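Local coordinates for protein dihydrofolate reductase (Moritella profunda, PDB 3IA4) that probably catalyses the NADPH-dependent reduction of 7,8-dihydrofolate to tetrahydrofolate, a key step of folate metabolism, and is seen here with NADPH and methotrexate bound, at residues 125-128 with 129-132; 144-147 with 148-151. All coordinates share one frame; numbering follows the deposited sequence.

Contact 1: residues 125-128 with 129-132. With NDP (NADPH dihydro-nicotinamide-adenine-dinucleotide phosphate), chain E.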
loop_
_atom_site.group_PDB
_atom_site.type_symbol
_atom_site.label_atom_id
_atom_site.label_comp_id
_atom_site.label_asym_id
_atom_site.label_seq_id
_atom_site.Cartn_x
_atom_site.Cartn_y
_atom_site.Cartn_z
ATOM N N THR A 125 7.655 4.981 10.501
ATOM C CA THR A 125 7.642 3.872 9.533
ATOM C C THR A 125 8.004 4.442 8.164
ATOM O O THR A 125 7.603 5.565 7.801
ATOM C CB THR A 125 6.277 3.162 9.424
ATOM O OG1 THR A 125 5.260 4.122 9.435
ATOM C CG2 THR A 125 6.071 2.292 10.688
ATOM N N TRP A 126 8.832 3.709 7.434
ATOM C CA TRP A 126 9.334 4.186 6.156
ATOM C C TRP A 126 9.131 3.126 5.111
ATOM O O TRP A 126 9.268 1.914 5.378
ATOM C CB TRP A 126 10.879 4.459 6.247
ATOM C CG TRP A 126 11.172 5.639 7.093
ATOM C CD1 TRP A 126 11.418 6.902 6.650
ATOM C CD2 TRP A 126 11.272 5.675 8.523
ATOM N NE1 TRP A 126 11.588 7.757 7.734
ATOM C CE2 TRP A 126 11.511 7.025 8.891
ATOM C CE3 TRP A 126 11.137 4.700 9.545
ATOM C CZ2 TRP A 126 11.605 7.439 10.237
ATOM C CZ3 TRP A 126 11.229 5.123 10.906
ATOM C CH2 TRP A 126 11.469 6.485 11.221
ATOM N N PHE A 127 8.882 3.547 3.896
ATOM C CA PHE A 127 8.872 2.582 2.728
ATOM C C PHE A 127 10.289 2.029 2.520
ATOM O O PHE A 127 11.305 2.688 2.806
ATOM C CB PHE A 127 8.454 3.373 1.448
ATOM C CG PHE A 127 7.997 2.474 0.333
ATOM C CD1 PHE A 127 8.810 2.238 -0.789
ATOM C CD2 PHE A 127 6.769 1.815 0.457
ATOM C CE1 PHE A 127 8.367 1.340 -1.823
ATOM C CE2 PHE A 127 6.326 0.945 -0.537
ATOM C CZ PHE A 127 7.129 0.661 -1.666
ATOM N N PRO A 128 10.424 0.814 1.980
ATOM C CA PRO A 128 11.768 0.291 1.736
ATOM C C PRO A 128 12.564 1.099 0.669
ATOM O O PRO A 128 12.000 1.871 -0.082
ATOM C CB PRO A 128 11.471 -1.117 1.134
ATOM C CG PRO A 128 10.047 -1.333 1.184
ATOM C CD PRO A 128 9.356 -0.197 1.796
ATOM N N ASP A 129 13.887 0.945 0.634
ATOM C CA ASP A 129 14.709 1.638 -0.357
ATOM C C ASP A 129 14.589 0.938 -1.750
ATOM O O ASP A 129 15.431 0.121 -2.170
ATOM C CB ASP A 129 16.175 1.593 0.130
ATOM C CG ASP A 129 17.106 2.300 -0.791
ATOM O OD1 ASP A 129 16.593 3.117 -1.570
ATOM O OD2 ASP A 129 18.337 1.991 -0.803
ATOM N N TYR A 130 13.465 1.167 -2.413
ATOM C CA TYR A 130 13.225 0.522 -3.690
ATOM C C TYR A 130 14.249 0.936 -4.744
ATOM O O TYR A 130 14.480 0.219 -5.736
ATOM C CB TYR A 130 11.780 0.835 -4.162
ATOM C CG TYR A 130 11.533 2.289 -4.472
ATOM C CD1 TYR A 130 11.217 3.216 -3.434
ATOM C CD2 TYR A 130 11.634 2.777 -5.781
ATOM C CE1 TYR A 130 11.004 4.563 -3.701
ATOM C CE2 TYR A 130 11.416 4.146 -6.053
ATOM C CZ TYR A 130 11.096 5.011 -5.017
ATOM O OH TYR A 130 10.910 6.321 -5.311
ATOM N N GLU A 131 14.923 2.053 -4.490
ATOM C CA GLU A 131 15.854 2.564 -5.492
ATOM C C GLU A 131 17.117 1.698 -5.536
ATOM O O GLU A 131 17.937 1.863 -6.421
ATOM C CB GLU A 131 16.185 4.046 -5.213
ATOM C CG GLU A 131 14.928 4.905 -4.911
ATOM C CD GLU A 131 14.587 5.136 -3.347
ATOM O OE1 GLU A 131 14.414 4.162 -2.495
ATOM O OE2 GLU A 131 14.419 6.367 -2.975
ATOM N N GLN A 132 17.253 0.723 -4.651
ATOM C CA GLN A 132 18.359 -0.276 -4.822
ATOM C C GLN A 132 18.168 -1.211 -6.031
ATOM O O GLN A 132 19.120 -1.874 -6.493
ATOM C CB GLN A 132 18.537 -1.109 -3.551
ATOM C CG GLN A 132 17.441 -2.081 -3.353
ATOM C CD GLN A 132 17.606 -2.925 -2.075
ATOM O OE1 GLN A 132 18.525 -2.727 -1.264
ATOM N NE2 GLN A 132 16.681 -3.847 -1.883
HETATM P PA NDP E . 2.055 -3.703 9.265
HETATM O O1A NDP E . 3.049 -4.167 8.233
HETATM O O2A NDP E . 0.766 -3.052 8.869
HETATM O O5B NDP E . 1.660 -4.895 10.314
HETATM C C5B NDP E . 2.720 -5.704 10.865
HETATM C C4B NDP E . 2.024 -6.852 11.587
HETATM O O4B NDP E . 1.655 -7.801 10.576
HETATM C C3B NDP E . 3.031 -7.668 12.434
HETATM O O3B NDP E . 3.202 -7.059 13.710
HETATM C C2B NDP E . 2.422 -9.060 12.470
HETATM O O2B NDP E . 1.194 -9.073 13.206
HETATM C C1B NDP E . 1.972 -9.150 11.026
HETATM N N9A NDP E . 2.970 -9.768 10.127
HETATM C C8A NDP E . 3.977 -9.124 9.516
HETATM N N7A NDP E . 4.647 -9.952 8.688
HETATM C C5A NDP E . 4.030 -11.164 8.762
HETATM C C6A NDP E . 4.174 -12.485 8.133
HETATM N N6A NDP E . 5.179 -12.773 7.243
HETATM N N1A NDP E . 3.252 -13.431 8.523
HETATM C C2A NDP E . 2.244 -13.230 9.364
HETATM N N3A NDP E . 2.066 -12.054 9.961
HETATM C C4A NDP E . 2.920 -11.014 9.685
HETATM O O3 NDP E . 2.775 -2.750 10.357
HETATM P PN NDP E . 3.798 -1.508 10.339
HETATM O O1N NDP E . 5.060 -1.941 9.689
HETATM O O2N NDP E . 3.842 -0.948 11.715
HETATM O O5D NDP E . 3.132 -0.498 9.316
HETATM C C5D NDP E . 2.006 0.256 9.742
HETATM C C4D NDP E . 2.257 1.737 9.480
HETATM O O4D NDP E . 2.244 1.997 8.027
HETATM C C3D NDP E . 1.190 2.670 10.072
HETATM O O3D NDP E . 1.831 3.882 10.514
HETATM C C2D NDP E . 0.295 3.016 8.880
HETATM O O2D NDP E . -0.405 4.278 9.011
HETATM C C1D NDP E . 1.326 3.080 7.786
HETATM N N1N NDP E . 0.825 2.854 6.435
HETATM C C2N NDP E . 1.089 3.781 5.513
HETATM C C3N NDP E . 0.740 3.559 4.204
HETATM C C7N NDP E . 1.039 4.630 3.203
HETATM O O7N NDP E . 0.865 4.376 2.029
HETATM N N7N NDP E . 1.596 5.794 3.552
HETATM C C4N NDP E . 0.024 2.317 3.697
HETATM C C5N NDP E . -0.124 1.385 4.801
HETATM C C6N NDP E . 0.223 1.692 6.095
HETATM P P2B NDP E . 0.983 -10.101 14.446
HETATM O O1X NDP E . -0.464 -10.025 14.668
HETATM O O2X NDP E . 1.572 -11.380 13.956
HETATM O O3X NDP E . 1.866 -9.571 15.542
#

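Contact 2: residues 144-147 with 148-151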
loop_
_atom_site.group_PDB
_atom_site.type_symbol
_atom_site.label_atom_id
_atom_site.label_comp_id
_atom_site.label_asym_id
_atom_site.label_seq_id
_atom_site.Cartn_x
_atom_site.Cartn_y
_atom_site.Cartn_z
ATOM N N ALA A 144 -1.877 19.041 -8.336
ATOM C CA ALA A 144 -1.478 20.230 -7.580
ATOM C C ALA A 144 -2.408 20.404 -6.366
ATOM O O ALA A 144 -3.578 20.005 -6.397
ATOM C CB ALA A 144 -1.510 21.489 -8.479
ATOM N N ALA A 145 -1.841 20.974 -5.319
ATOM C CA ALA A 145 -2.598 21.292 -4.078
ATOM C C ALA A 145 -3.888 22.072 -4.431
ATOM O O ALA A 145 -3.892 22.887 -5.343
ATOM C CB ALA A 145 -1.745 22.135 -3.191
ATOM N N ASP A 146 -4.950 21.831 -3.673
ATOM C CA ASP A 146 -6.210 22.611 -3.866
ATOM C C ASP A 146 -6.866 22.891 -2.508
ATOM O O ASP A 146 -6.261 22.654 -1.469
ATOM C CB ASP A 146 -7.188 21.913 -4.826
ATOM C CG ASP A 146 -7.728 20.554 -4.315
ATOM O OD1 ASP A 146 -7.685 20.263 -3.103
ATOM O OD2 ASP A 146 -8.281 19.764 -5.141
ATOM N N ASP A 147 -8.084 23.430 -2.522
ATOM C CA ASP A 147 -8.686 23.781 -1.251
ATOM C C ASP A 147 -8.982 22.632 -0.353
ATOM O O ASP A 147 -9.219 22.880 0.814
ATOM C CB ASP A 147 -9.962 24.590 -1.436
ATOM C CG ASP A 147 -9.689 25.956 -2.001
ATOM O OD1 ASP A 147 -10.662 26.542 -2.503
ATOM O OD2 ASP A 147 -8.517 26.435 -1.965
ATOM N N LYS A 148 -8.929 21.374 -0.823
ATOM C CA LYS A 148 -9.216 20.250 0.078
ATOM C C LYS A 148 -7.945 19.439 0.414
ATOM O O LYS A 148 -7.945 18.618 1.313
ATOM C CB LYS A 148 -10.282 19.308 -0.512
ATOM C CG LYS A 148 -11.706 19.778 -0.176
ATOM C CD LYS A 148 -12.771 18.741 -0.595
ATOM C CE LYS A 148 -12.554 17.357 0.080
ATOM N NZ LYS A 148 -12.104 17.354 1.528
ATOM N N ASN A 149 -6.881 19.723 -0.315
ATOM C CA ASN A 149 -5.648 18.926 -0.248
ATOM C C ASN A 149 -4.492 19.889 -0.275
ATOM O O ASN A 149 -4.171 20.422 -1.317
ATOM C CB ASN A 149 -5.586 18.005 -1.478
ATOM C CG ASN A 149 -6.680 17.012 -1.488
ATOM O OD1 ASN A 149 -6.570 15.927 -0.848
ATOM N ND2 ASN A 149 -7.799 17.371 -2.160
ATOM N N PRO A 150 -3.823 20.087 0.874
ATOM C CA PRO A 150 -2.866 21.178 1.049
ATOM C C PRO A 150 -1.466 20.932 0.480
ATOM O O PRO A 150 -0.669 21.843 0.521
ATOM C CB PRO A 150 -2.750 21.310 2.569
ATOM C CG PRO A 150 -3.225 19.934 3.133
ATOM C CD PRO A 150 -4.152 19.364 2.136
ATOM N N HIS A 151 -1.167 19.745 -0.014
ATOM C CA HIS A 151 0.164 19.462 -0.520
ATOM C C HIS A 151 0.071 18.980 -1.936
ATOM O O HIS A 151 -0.850 18.246 -2.267
ATOM C CB HIS A 151 0.781 18.280 0.320
ATOM C CG HIS A 151 0.613 18.466 1.793
ATOM N ND1 HIS A 151 1.151 19.546 2.453
ATOM C CD2 HIS A 151 -0.014 17.718 2.739
ATOM C CE1 HIS A 151 0.827 19.488 3.737
ATOM N NE2 HIS A 151 0.130 18.384 3.941
#

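Contact 1: residues 125-128 with 129-132
An inverse gamma turn centred on Asp129 brings Tyr130 back to Pro128 and Phe127 in the loop between the sixth and seventh strands of the dihydrofolate reductase sheet, the FG loop of this family. Its closing bond is weak: Tyr130 N reaches Pro128 O at 2.8 Å, but with an N-H...O angle of only 129°. A short 3-10 segment follows at once, Gln132 N donating to Asp129 O at 3.1 Å.

The turn sets two aromatic side chains across each other. Phe127 CG lies anti to the backbone N (chi1 -162°), which carries the ring inward against Met5, Ala7, Leu9 and Leu114 of the main sheet and brings its CD1 to 3.7 Å from Tyr130 CD1. The ring planes are inclined at 69°, an oblique pairing with Tyr130 CD1 near the plane of the Phe127 ring, at its edge. Pro128 CD lies above one face of the Phe127 ring, offset toward the rim.

Upstream, strand 125-126 pairs with strand 14-16, linking this loop to the cofactor site. Thr125 borders NADPH there, OG1 standing 3.6 Å from ribose O3D and CG2 4.0 Å from C4D. A glycine at this position would probably open a gap beside the nicotinamide ribose by removing both of these side-chain contacts. Beyond the turn, Glu131 CG lies over the centre of the Tyr130 ring, 3.7 Å above its plane.

Contact 2: residues 144-147 with 148-151
Asp146 OD1 gathers donors from both Lys148 and Asn149. Lys148 N reaches it at 2.8 Å, coming from above the carboxylate plane, while Asn149 ND2 binds at 3.0 Å on the syn side with a nearly straight N-H...O angle of 162°. This second bond keeps close to the plane of the Asn149 amide, although carboxylate and amide are twisted 50° from each other. With chi1 at 64°, Asp146 CG stands between its own backbone N and carbonyl carbon, a setting that swings OD1 over the amides of the two residues beyond Asp147. Asn149 N adds a weak, strongly bent bond to the same oxygen.

The backbone closes the turn as well. Asn149 N donates to Asp146 O at 3.2 Å, from well above the carbonyl plane, and Asp146 N returns a bond to Asn149 O at 2.9 Å. The first of these bonds closes a type I beta turn with Asp147 and Lys148 at its corners, and the Lys148 N bond to Asp146 OD1 adds an Asx turn. It forms the tip of the loop joining antiparallel strands 135-143 and 153-160, the GH loop of dihydrofolate reductases.

Asn149, the buried residue of the turn, also faces the body of the protein: its OD1 accepts from Ala27 N in helix 26-36, so both ends of the amide are bonded and its rotation is fixed. Its side chain rests on Leu25 and Pro26, and Lys148 touches Pro26 too.

Packing across the turn itself is slight. Ala145 CB lies 3.5 Å from Asn149 O and 3.9 Å from His151 C, and farther along, Pro150 CG sits above one face of the His151 ring, toward the rim.

Overall arrangement
Both contacts are local turns at the surface, their centres about 26 Å apart and their nearest atoms about 15 Å apart, without touching. Strand 135-143 runs between them: residues 125-132 lead toward its start, and residues 144-151 follow its end. Contact 1 lies nearer the middle of the molecule and is largely apolar, sending aromatic side chains onto the main sheet while its first residue borders NADPH. Contact 2 is farther out, mostly exposed, and polar, held by a carboxylate that gathers amide donors, with one asparagine tying the loop to helix 26-36. Aromatic packing thus marks the first turn and side-chain hydrogen bonding the second.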